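Local coordinates for protein thermospermine synthase (Medicago truncatula, PDB 6BQ6) that probably transfers an aminopropyl group from decarboxylated S-adenosylmethionine to spermidine, giving the tetraamine thermospermine, at residues Phe85-Cys90 and Ala249-Tyr254; Val215-Pro220 and Asp256-Val261; Tyr31-Glu36 and Gly75-Ala80. One frame throughout, in Å; residues are numbered along the deposited sequence.

Interaction 1. Residues Phe85-Cys90 and Ala249-Tyr254. With TER (N-(3-amino-propyl)-N-(5-aminopropyl)-1,4-diaminobutane), chain F.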
loop_
_atom_site.group_PDB
_atom_site.type_symbol
_atom_site.label_atom_id
_atom_site.label_comp_id
_atom_site.label_asym_id
_atom_site.label_seq_id
_atom_site.Cartn_x
_atom_site.Cartn_y
_atom_site.Cartn_z
ATOM N N PHE B 85 -3.173 13.556 -23.747
ATOM C CA PHE B 85 -3.531 14.638 -24.684
ATOM C C PHE B 85 -3.452 16.021 -24.003
ATOM O O PHE B 85 -3.128 17.011 -24.636
ATOM C CB PHE B 85 -4.882 14.402 -25.370
ATOM C CG PHE B 85 -6.088 14.660 -24.502
ATOM C CD1 PHE B 85 -6.652 15.882 -24.432
ATOM C CD2 PHE B 85 -6.636 13.647 -23.738
ATOM C CE1 PHE B 85 -7.764 16.141 -23.644
ATOM C CE2 PHE B 85 -7.749 13.889 -22.944
ATOM C CZ PHE B 85 -8.303 15.134 -22.882
ATOM N N ILE B 86 -3.787 16.086 -22.695
ATOM C CA ILE B 86 -3.731 17.344 -21.992
ATOM C C ILE B 86 -2.268 17.840 -21.914
ATOM O O ILE B 86 -2.010 19.002 -22.235
ATOM C CB ILE B 86 -4.331 17.239 -20.587
ATOM C CG1 ILE B 86 -5.769 16.735 -20.661
ATOM C CG2 ILE B 86 -4.282 18.581 -19.848
ATOM C CD1 ILE B 86 -6.384 16.529 -19.308
ATOM N N TYR B 87 -1.356 16.977 -21.456
ATOM C CA TYR B 87 0.013 17.358 -21.286
ATOM C C TYR B 87 0.591 17.727 -22.674
ATOM O O TYR B 87 1.290 18.721 -22.802
ATOM C CB TYR B 87 0.815 16.194 -20.650
ATOM C CG TYR B 87 2.287 16.435 -20.654
ATOM C CD1 TYR B 87 2.926 17.084 -19.589
ATOM C CD2 TYR B 87 3.074 15.999 -21.712
ATOM C CE1 TYR B 87 4.301 17.315 -19.626
ATOM C CE2 TYR B 87 4.423 16.244 -21.761
ATOM C CZ TYR B 87 5.032 16.887 -20.710
ATOM O OH TYR B 87 6.402 17.106 -20.749
ATOM N N HIS B 88 0.317 16.913 -23.679
ATOM C CA HIS B 88 0.968 17.150 -24.954
ATOM C C HIS B 88 0.378 18.329 -25.715
ATOM O O HIS B 88 1.115 19.053 -26.371
ATOM C CB HIS B 88 1.022 15.871 -25.758
ATOM C CG HIS B 88 1.935 14.864 -25.149
ATOM N ND1 HIS B 88 1.484 13.780 -24.425
ATOM C CD2 HIS B 88 3.292 14.859 -25.031
ATOM C CE1 HIS B 88 2.525 13.112 -23.951
ATOM N NE2 HIS B 88 3.632 13.737 -24.321
ATOM N N GLU B 89 -0.926 18.555 -25.633
ATOM C CA GLU B 89 -1.497 19.769 -26.221
ATOM C C GLU B 89 -1.012 21.030 -25.522
ATOM O O GLU B 89 -0.664 22.003 -26.184
ATOM C CB GLU B 89 -3.008 19.756 -26.195
ATOM C CG GLU B 89 -3.646 18.834 -27.233
ATOM C CD GLU B 89 -5.151 18.963 -27.299
ATOM O OE1 GLU B 89 -5.736 19.949 -26.760
ATOM O OE2 GLU B 89 -5.784 18.077 -27.932
ATOM N N CYS B 90 -0.954 20.996 -24.187
ATOM C CA CYS B 90 -0.420 22.144 -23.421
ATOM C C CYS B 90 1.053 22.410 -23.684
ATOM O O CYS B 90 1.443 23.582 -23.773
ATOM C CB CYS B 90 -0.627 22.016 -21.933
ATOM S SG CYS B 90 -2.366 22.183 -21.447
ATOM N N ALA B 249 -1.983 23.364 -15.873
ATOM C CA ALA B 249 -3.249 22.658 -16.092
ATOM C C ALA B 249 -3.234 21.383 -15.323
ATOM O O ALA B 249 -2.214 20.760 -15.169
ATOM C CB ALA B 249 -3.412 22.366 -17.585
ATOM N N HIS B 250 -4.405 20.968 -14.865
ATOM C CA HIS B 250 -4.512 19.694 -14.177
ATOM C C HIS B 250 -4.409 18.498 -15.087
ATOM O O HIS B 250 -5.069 18.459 -16.131
ATOM C CB HIS B 250 -5.891 19.655 -13.507
ATOM C CG HIS B 250 -6.126 18.455 -12.616
ATOM N ND1 HIS B 250 -7.152 17.572 -12.827
ATOM C CD2 HIS B 250 -5.451 17.989 -11.544
ATOM C CE1 HIS B 250 -7.091 16.595 -11.944
ATOM N NE2 HIS B 250 -6.064 16.833 -11.145
ATOM N N ILE B 251 -3.645 17.502 -14.651
ATOM C CA ILE B 251 -3.557 16.231 -15.347
ATOM C C ILE B 251 -3.945 15.115 -14.336
ATOM O O ILE B 251 -3.231 14.843 -13.411
ATOM C CB ILE B 251 -2.184 16.036 -15.955
ATOM C CG1 ILE B 251 -1.956 17.136 -17.032
ATOM C CG2 ILE B 251 -2.077 14.675 -16.638
ATOM C CD1 ILE B 251 -0.525 17.336 -17.312
ATOM N N PRO B 252 -5.125 14.546 -14.487
ATOM C CA PRO B 252 -5.653 13.674 -13.433
ATOM C C PRO B 252 -4.712 12.557 -13.067
ATOM O O PRO B 252 -4.522 12.303 -11.883
ATOM C CB PRO B 252 -6.960 13.136 -14.040
ATOM C CG PRO B 252 -7.384 14.181 -14.970
ATOM C CD PRO B 252 -6.149 14.833 -15.505
ATOM N N SER B 253 -4.068 11.938 -14.050
ATOM C CA SER B 253 -3.196 10.800 -13.775
ATOM C C SER B 253 -1.931 11.196 -13.040
ATOM O O SER B 253 -1.290 10.352 -12.423
ATOM C CB SER B 253 -2.805 10.063 -15.046
ATOM O OG SER B 253 -2.128 10.883 -15.948
ATOM N N TYR B 254 -1.564 12.471 -13.116
ATOM C CA TYR B 254 -0.419 13.004 -12.397
ATOM C C TYR B 254 -0.699 13.386 -10.973
ATOM O O TYR B 254 0.255 13.740 -10.245
ATOM C CB TYR B 254 0.130 14.219 -13.188
ATOM C CG TYR B 254 0.776 13.969 -14.546
ATOM C CD1 TYR B 254 0.809 12.701 -15.158
ATOM C CD2 TYR B 254 1.341 15.029 -15.244
ATOM C CE1 TYR B 254 1.403 12.520 -16.388
ATOM C CE2 TYR B 254 1.939 14.858 -16.483
ATOM C CZ TYR B 254 1.970 13.607 -17.059
ATOM O OH TYR B 254 2.556 13.452 -18.275
HETATM N N1 TER F . 11.584 11.661 -20.601
HETATM C C2 TER F . 10.442 12.139 -21.353
HETATM C C3 TER F . 9.895 13.410 -20.712
HETATM C C4 TER F . 9.237 13.176 -19.377
HETATM N N5 TER F . 8.514 14.352 -18.949
HETATM C C6 TER F . 7.120 14.254 -18.580
HETATM C C7 TER F . 6.782 15.207 -17.443
HETATM C C8 TER F . 5.545 14.697 -16.726
HETATM N N9 TER F . 5.857 13.759 -15.669
HETATM C C10 TER F . 4.764 13.181 -14.930
HETATM C C11 TER F . 5.094 12.799 -13.504
HETATM C C12 TER F . 3.775 12.531 -12.778
HETATM C C13 TER F . 3.953 11.810 -11.451
HETATM N N14 TER F . 5.120 12.295 -10.735
#
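CG anti to the backbone N (chi1 170°) carries the Tyr87 ring off its helix, and CG anti to the carbonyl carbon (chi1 -68°) brings Tyr254 in so that the two side chains cross at about a right angle. The contact joins helix 84-98 to the edge strand 243-251 and the 3-10 turn that follows it, in the Rossmann-like catalytic domain, and lines the polyamine pocket. Tyr254 OH sits over one face of Tyr87, 3.8 Å from Tyr87 CG, while Tyr87 CD1 lies at the rim of the Tyr254 ring, 3.9 Å from Tyr254 CE2. Ile251 CG2 supports one face of Tyr254 over its centre; across the opposite face runs thermospermine, with its C10 3.5 Å from Tyr254 CZ. The hydroxyls have partners elsewhere: Tyr254 OH is hydrogen-bonded to Gln78 O, and Tyr87 OH to Asp181, the predicted proton acceptor. With an alanine in place of Tyr254, thermospermine would probably lose the flat surface under C8 and C10, and Gln78 O its hydroxyl mate. Around Ile86 the packing is aliphatic. Ile86 and Ile251 slide past each other, with Ile86 CG2 3.9 Å from Ile251 CG1, and Ile223 of the second subunit covers Ile86 and Pro252. At the edge of the Tyr87 ring, Ile251 CD1 reaches in to 3.8 Å from Tyr87 CB.

Interaction 2. Residues Val215-Pro220 and Asp256-Val261; sequences VTQAGP and DIWGWV. With TER (N-(3-amino-propyl)-N-(5-aminopropyl)-1,4-diaminobutane), chain F.
Gln217 and Trp258 meet with amide and indole planes 26° apart, and Gln217 OE1 lies near the ring plane, taking the indole N-H of Trp258 NE1 at 2.9 Å. To get there Gln217 puts CG between its own N and carbonyl carbon (chi1 82°) and bends again at the next bond. A second donor, Gly219 N, reaches the same OE1 at 3.0 Å, from above the carbonyl plane. The indole itself is sandwiched. The Gly219-Pro220 peptide covers one face, and Pro220 CD makes a CH-pi contact 4.1 Å from the centroid of the six-membered ring of Trp258; thermospermine lies on the opposite face, its C8 3.6 Å from Trp258 CZ2. Trp260 projects on the same side of the sheet as Gln217, and its CD1 comes within 3.6 Å of Gln217 CA.

The two segments lie on strands 212-220 and 256-264, antiparallel neighbours in the central sheet of the Rossmann-like domain. Their register slips by one residue between Gln217 and Pro220, a beta bulge, across which Ala218 N is hydrogen-bonded to Gly259 O at 2.8 Å and Gly259 N to Gly219 O. Asp184 takes the Gln217 NE2 end. With donors at its oxygen and a carboxylate at its nitrogen, the amide is held against flipping, while the indole offers an apolar surface to the methylenes between the ligand's amines.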
loop_
_atom_site.group_PDB
_atom_site.type_symbol
_atom_site.label_atom_id
_atom_site.label_comp_id
_atom_site.label_asym_id
_atom_site.label_seq_id
_atom_site.Cartn_x
_atom_site.Cartn_y
_atom_site.Cartn_z
ATOM N N VAL B 215 9.732 26.464 -25.305
ATOM C CA VAL B 215 8.779 26.010 -24.275
ATOM C C VAL B 215 9.400 24.792 -23.589
ATOM O O VAL B 215 9.998 23.923 -24.245
ATOM C CB VAL B 215 7.371 25.695 -24.829
ATOM C CG1 VAL B 215 7.419 24.656 -25.937
ATOM C CG2 VAL B 215 6.410 25.269 -23.718
ATOM N N THR B 216 9.249 24.721 -22.273
ATOM C CA THR B 216 9.634 23.540 -21.544
ATOM C C THR B 216 8.487 23.112 -20.640
ATOM O O THR B 216 7.852 23.957 -19.993
ATOM C CB THR B 216 10.964 23.724 -20.742
ATOM O OG1 THR B 216 11.300 22.482 -20.113
ATOM C CG2 THR B 216 10.859 24.823 -19.710
ATOM N N GLN B 217 8.352 21.805 -20.445
ATOM C CA GLN B 217 7.651 21.307 -19.294
ATOM C C GLN B 217 8.400 21.788 -18.034
ATOM O O GLN B 217 9.621 21.945 -18.023
ATOM C CB GLN B 217 7.466 19.820 -19.354
ATOM C CG GLN B 217 8.652 18.963 -18.906
ATOM C CD GLN B 217 8.667 18.754 -17.406
ATOM O OE1 GLN B 217 7.643 18.863 -16.742
ATOM N NE2 GLN B 217 9.841 18.567 -16.851
ATOM N N ALA B 218 7.647 22.061 -16.982
ATOM C CA ALA B 218 8.235 22.724 -15.808
ATOM C C ALA B 218 7.759 22.146 -14.470
ATOM O O ALA B 218 7.782 22.839 -13.458
ATOM C CB ALA B 218 8.008 24.197 -15.926
ATOM N N GLY B 219 7.421 20.871 -14.468
ATOM C CA GLY B 219 7.151 20.124 -13.298
ATOM C C GLY B 219 5.833 20.386 -12.660
ATOM O O GLY B 219 4.963 21.048 -13.234
ATOM N N PRO B 220 5.704 19.903 -11.436
ATOM C CA PRO B 220 4.490 20.177 -10.701
ATOM C C PRO B 220 4.228 21.660 -10.561
ATOM O O PRO B 220 5.129 22.463 -10.330
ATOM C CB PRO B 220 4.748 19.522 -9.349
ATOM C CG PRO B 220 5.768 18.470 -9.597
ATOM C CD PRO B 220 6.649 19.097 -10.632
ATOM N N ASP B 256 -1.770 16.113 -9.868
ATOM C CA ASP B 256 -1.354 17.455 -9.604
ATOM C C ASP B 256 -1.642 18.297 -10.805
ATOM O O ASP B 256 -1.982 17.788 -11.895
ATOM C CB ASP B 256 0.148 17.520 -9.304
ATOM C CG ASP B 256 0.517 18.672 -8.335
ATOM O OD1 ASP B 256 -0.329 19.571 -8.072
ATOM O OD2 ASP B 256 1.669 18.655 -7.898
ATOM N N ILE B 257 -1.563 19.581 -10.549
ATOM C CA ILE B 257 -1.476 20.574 -11.593
ATOM C C ILE B 257 -0.033 20.405 -12.135
ATOM O O ILE B 257 0.911 20.259 -11.360
ATOM C CB ILE B 257 -1.688 21.983 -11.038
ATOM C CG1 ILE B 257 -3.054 22.120 -10.377
ATOM C CG2 ILE B 257 -1.548 23.013 -12.121
ATOM C CD1 ILE B 257 -4.206 21.898 -11.315
ATOM N N TRP B 258 0.122 20.433 -13.437
ATOM C CA TRP B 258 1.417 20.448 -14.074
ATOM C C TRP B 258 1.695 21.796 -14.753
ATOM O O TRP B 258 0.766 22.505 -15.181
ATOM C CB TRP B 258 1.479 19.318 -15.128
ATOM C CG TRP B 258 2.833 18.784 -15.232
ATOM C CD1 TRP B 258 3.807 19.059 -16.189
ATOM C CD2 TRP B 258 3.457 17.956 -14.263
ATOM N NE1 TRP B 258 4.967 18.399 -15.852
ATOM C CE2 TRP B 258 4.796 17.746 -14.674
ATOM C CE3 TRP B 258 3.032 17.386 -13.056
ATOM C CZ2 TRP B 258 5.667 16.928 -13.929
ATOM C CZ3 TRP B 258 3.947 16.639 -12.302
ATOM C CH2 TRP B 258 5.212 16.435 -12.742
ATOM N N GLY B 259 2.977 22.123 -14.925
ATOM C CA GLY B 259 3.334 23.400 -15.483
ATOM C C GLY B 259 4.204 23.335 -16.724
ATOM O O GLY B 259 4.890 22.338 -16.972
ATOM N N TRP B 260 4.172 24.446 -17.423
ATOM C CA TRP B 260 5.024 24.695 -18.597
ATOM C C TRP B 260 5.378 26.139 -18.607
ATOM O O TRP B 260 4.701 26.989 -17.992
ATOM C CB TRP B 260 4.265 24.379 -19.912
ATOM C CG TRP B 260 3.716 23.002 -19.949
ATOM C CD1 TRP B 260 4.324 21.851 -20.455
ATOM C CD2 TRP B 260 2.443 22.569 -19.475
ATOM N NE1 TRP B 260 3.521 20.775 -20.302
ATOM C CE2 TRP B 260 2.374 21.164 -19.658
ATOM C CE3 TRP B 260 1.355 23.211 -18.866
ATOM C CZ2 TRP B 260 1.271 20.432 -19.279
ATOM C CZ3 TRP B 260 0.282 22.458 -18.508
ATOM C CH2 TRP B 260 0.252 21.085 -18.683
ATOM N N VAL B 261 6.463 26.464 -19.289
ATOM C CA VAL B 261 6.853 27.848 -19.436
ATOM C C VAL B 261 7.226 28.132 -20.885
ATOM O O VAL B 261 8.103 27.446 -21.438
ATOM C CB VAL B 261 8.041 28.186 -18.534
ATOM C CG1 VAL B 261 8.415 29.667 -18.635
ATOM C CG2 VAL B 261 7.784 27.812 -17.056
HETATM N N1 TER F . 11.584 11.661 -20.601
HETATM C C2 TER F . 10.442 12.139 -21.353
HETATM C C3 TER F . 9.895 13.410 -20.712
HETATM C C4 TER F . 9.237 13.176 -19.377
HETATM N N5 TER F . 8.514 14.352 -18.949
HETATM C C6 TER F . 7.120 14.254 -18.580
HETATM C C7 TER F . 6.782 15.207 -17.443
HETATM C C8 TER F . 5.545 14.697 -16.726
HETATM N N9 TER F . 5.857 13.759 -15.669
HETATM C C10 TER F . 4.764 13.181 -14.930
HETATM C C11 TER F . 5.094 12.799 -13.504
HETATM C C12 TER F . 3.775 12.531 -12.778
HETATM C C13 TER F . 3.953 11.810 -11.451
HETATM N N14 TER F . 5.120 12.295 -10.735
#

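Interaction 3. Residues Tyr31-Glu36 and Gly75-Ala80. With TER (N-(3-amino-propyl)-N-(5-aminopropyl)-1,4-diaminobutane), chain F.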
loop_
_atom_site.group_PDB
_atom_site.type_symbol
_atom_site.label_atom_id
_atom_site.label_comp_id
_atom_site.label_asym_id
_atom_site.label_seq_id
_atom_site.Cartn_x
_atom_site.Cartn_y
_atom_site.Cartn_z
ATOM N N TYR B 31 -1.201 -0.635 -9.374
ATOM C CA TYR B 31 0.007 0.132 -9.587
ATOM C C TYR B 31 0.074 1.236 -8.533
ATOM O O TYR B 31 -0.862 1.989 -8.388
ATOM C CB TYR B 31 0.004 0.780 -10.975
ATOM C CG TYR B 31 1.095 1.815 -11.176
ATOM C CD1 TYR B 31 2.416 1.443 -11.199
ATOM C CD2 TYR B 31 0.796 3.185 -11.300
ATOM C CE1 TYR B 31 3.434 2.372 -11.327
ATOM C CE2 TYR B 31 1.800 4.114 -11.471
ATOM C CZ TYR B 31 3.130 3.688 -11.469
ATOM O OH TYR B 31 4.169 4.597 -11.611
ATOM N N GLU B 32 1.223 1.398 -7.895
ATOM C CA GLU B 32 1.389 2.374 -6.849
ATOM C C GLU B 32 2.554 3.272 -7.206
ATOM O O GLU B 32 3.621 2.828 -7.606
ATOM C CB GLU B 32 1.679 1.617 -5.574
ATOM C CG GLU B 32 2.158 2.432 -4.422
ATOM C CD GLU B 32 2.506 1.491 -3.292
ATOM O OE1 GLU B 32 3.734 1.411 -3.013
ATOM O OE2 GLU B 32 1.546 0.786 -2.794
ATOM N N GLU B 33 2.330 4.551 -7.062
ATOM C CA GLU B 33 3.379 5.522 -7.191
ATOM C C GLU B 33 3.416 6.449 -5.973
ATOM O O GLU B 33 2.374 6.958 -5.514
ATOM C CB GLU B 33 3.188 6.332 -8.434
ATOM C CG GLU B 33 4.453 7.164 -8.720
ATOM C CD GLU B 33 4.539 7.740 -10.117
ATOM O OE1 GLU B 33 3.897 7.215 -11.018
ATOM O OE2 GLU B 33 5.287 8.715 -10.327
ATOM N N GLU B 34 4.632 6.601 -5.459
ATOM C CA GLU B 34 4.938 7.543 -4.416
ATOM C C GLU B 34 5.145 8.877 -5.103
ATOM O O GLU B 34 6.230 9.161 -5.546
ATOM C CB GLU B 34 6.204 7.123 -3.642
ATOM C CG GLU B 34 6.031 5.848 -2.793
ATOM C CD GLU B 34 6.844 5.854 -1.483
ATOM O OE1 GLU B 34 6.291 5.411 -0.442
ATOM O OE2 GLU B 34 8.017 6.310 -1.493
ATOM N N ILE B 35 4.092 9.684 -5.175
ATOM C CA ILE B 35 4.185 11.077 -5.655
ATOM C C ILE B 35 5.233 11.870 -4.842
ATOM O O ILE B 35 6.092 12.548 -5.409
ATOM C CB ILE B 35 2.810 11.810 -5.526
ATOM C CG1 ILE B 35 1.711 11.124 -6.349
ATOM C CG2 ILE B 35 2.948 13.282 -5.898
ATOM C CD1 ILE B 35 2.139 10.688 -7.734
ATOM N N GLU B 36 5.099 11.808 -3.529
ATOM C CA GLU B 36 6.073 12.341 -2.566
ATOM C C GLU B 36 6.397 11.154 -1.664
ATOM O O GLU B 36 5.646 10.175 -1.648
ATOM C CB GLU B 36 5.445 13.471 -1.738
ATOM C CG GLU B 36 4.659 14.530 -2.523
ATOM C CD GLU B 36 4.103 15.693 -1.663
ATOM O OE1 GLU B 36 3.930 16.790 -2.249
ATOM O OE2 GLU B 36 3.814 15.543 -0.429
ATOM N N GLY B 75 9.684 3.561 -12.553
ATOM C CA GLY B 75 8.568 3.624 -11.625
ATOM C C GLY B 75 7.825 4.938 -11.508
ATOM O O GLY B 75 7.030 5.120 -10.569
ATOM N N LYS B 76 8.072 5.856 -12.439
ATOM C CA LYS B 76 7.393 7.129 -12.468
ATOM C C LYS B 76 6.540 7.182 -13.719
ATOM O O LYS B 76 7.024 7.028 -14.828
ATOM C CB LYS B 76 8.394 8.268 -12.433
ATOM C CG LYS B 76 9.398 8.151 -11.280
ATOM C CD LYS B 76 9.595 9.462 -10.533
ATOM C CE LYS B 76 10.348 10.496 -11.366
ATOM N NZ LYS B 76 10.049 11.877 -10.874
ATOM N N LEU B 77 5.249 7.340 -13.507
ATOM C CA LEU B 77 4.325 7.511 -14.556
ATOM C C LEU B 77 4.736 8.673 -15.451
ATOM O O LEU B 77 5.057 9.786 -14.938
ATOM C CB LEU B 77 2.981 7.790 -13.941
ATOM C CG LEU B 77 1.879 8.091 -14.910
ATOM C CD1 LEU B 77 1.452 6.855 -15.642
ATOM C CD2 LEU B 77 0.737 8.701 -14.127
ATOM N N GLN B 78 4.746 8.419 -16.766
ATOM C CA GLN B 78 5.050 9.455 -17.770
ATOM C C GLN B 78 3.818 9.935 -18.494
ATOM O O GLN B 78 3.634 11.146 -18.752
ATOM C CB GLN B 78 5.996 8.885 -18.821
ATOM C CG GLN B 78 7.270 8.314 -18.281
ATOM C CD GLN B 78 8.123 9.369 -17.651
ATOM O OE1 GLN B 78 8.529 10.327 -18.316
ATOM N NE2 GLN B 78 8.407 9.216 -16.364
ATOM N N SER B 79 3.020 8.990 -18.957
ATOM C CA SER B 79 1.913 9.274 -19.832
ATOM C C SER B 79 0.855 8.265 -19.596
ATOM O O SER B 79 1.172 7.086 -19.545
ATOM C CB SER B 79 2.395 9.185 -21.285
ATOM O OG SER B 79 1.345 8.875 -22.201
ATOM N N ALA B 80 -0.391 8.688 -19.402
ATOM C CA ALA B 80 -1.509 7.767 -19.437
ATOM C C ALA B 80 -2.389 8.010 -20.620
ATOM O O ALA B 80 -2.638 9.136 -21.037
ATOM C CB ALA B 80 -2.322 7.845 -18.170
HETATM N N1 TER F . 11.584 11.661 -20.601
HETATM C C2 TER F . 10.442 12.139 -21.353
HETATM C C3 TER F . 9.895 13.410 -20.712
HETATM C C4 TER F . 9.237 13.176 -19.377
HETATM N N5 TER F . 8.514 14.352 -18.949
HETATM C C6 TER F . 7.120 14.254 -18.580
HETATM C C7 TER F . 6.782 15.207 -17.443
HETATM C C8 TER F . 5.545 14.697 -16.726
HETATM N N9 TER F . 5.857 13.759 -15.669
HETATM C C10 TER F . 4.764 13.181 -14.930
HETATM C C11 TER F . 5.094 12.799 -13.504
HETATM C C12 TER F . 3.775 12.531 -12.778
HETATM C C13 TER F . 3.953 11.810 -11.451
HETATM N N14 TER F . 5.120 12.295 -10.735
#
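Glu33 OE1 takes the backbone N-H of Leu77 in a 2.8 Å hydrogen bond, nearly straight at 166°, from the syn side but tilted out of the carboxylate plane, and has Tyr31 OH 2.7 Å away as well. That hydroxyl also lies 3.1 Å from Gly75 O. Through this cluster the N-terminal beta hairpin of the tetramerisation domain, in strand 29-34, is tied to strand 76-80, the last of the domain's four-stranded antiparallel sheet. The strands are no sheet partners: the axes of the two short segments run at 104° to each other, 7.8 Å apart at closest approach, so side chains bridge the gap. Glu33 does it by stretching out, CG anti to the backbone N (chi1 -168°) and the chain extended beyond, which brings OE1 to within 3.1 Å of Leu77 CB. Its other oxygen, OE2, faces the ligand pocket, 3.6 Å from C13 of thermospermine, where the carboxylate would probably attract the neighbouring terminal amine N14. Tyr31 also pairs its backbone with a strand of the third subunit, so the hairpin sheet continues across that interface. Further along, Gln78 curls back and its NE2 is hydrogen-bonded to Lys76 O at 3.0 Å, the oxygen lying in the amide plane. This turns the other end of the amide to the ligand: Gln78 OE1 stands 3.1 Å from thermospermine C4.

Overall arrangement
From the N terminus, interaction 3 comes first: it closes a loop of 38 residues, rich in strand and without helix, between strand 29-34, the first arm of the hairpin, and strand 76-80. Helix 84-98 follows directly and opens interaction 1, which closes only after most of the Rossmann-like sheet has been built. Interaction 2 starts inside that long loop, at 215-220, and ends beyond it, at 256-261, so interactions 1 and 2 cross; they meet where strands 243-251 and 256-264 lie side by side. Interaction 3 touches interaction 1 through Leu77, Gln78 and Tyr254, joining N-terminal and catalytic domains. All three border thermospermine, which bridges interactions 2 and 3, themselves not in contact.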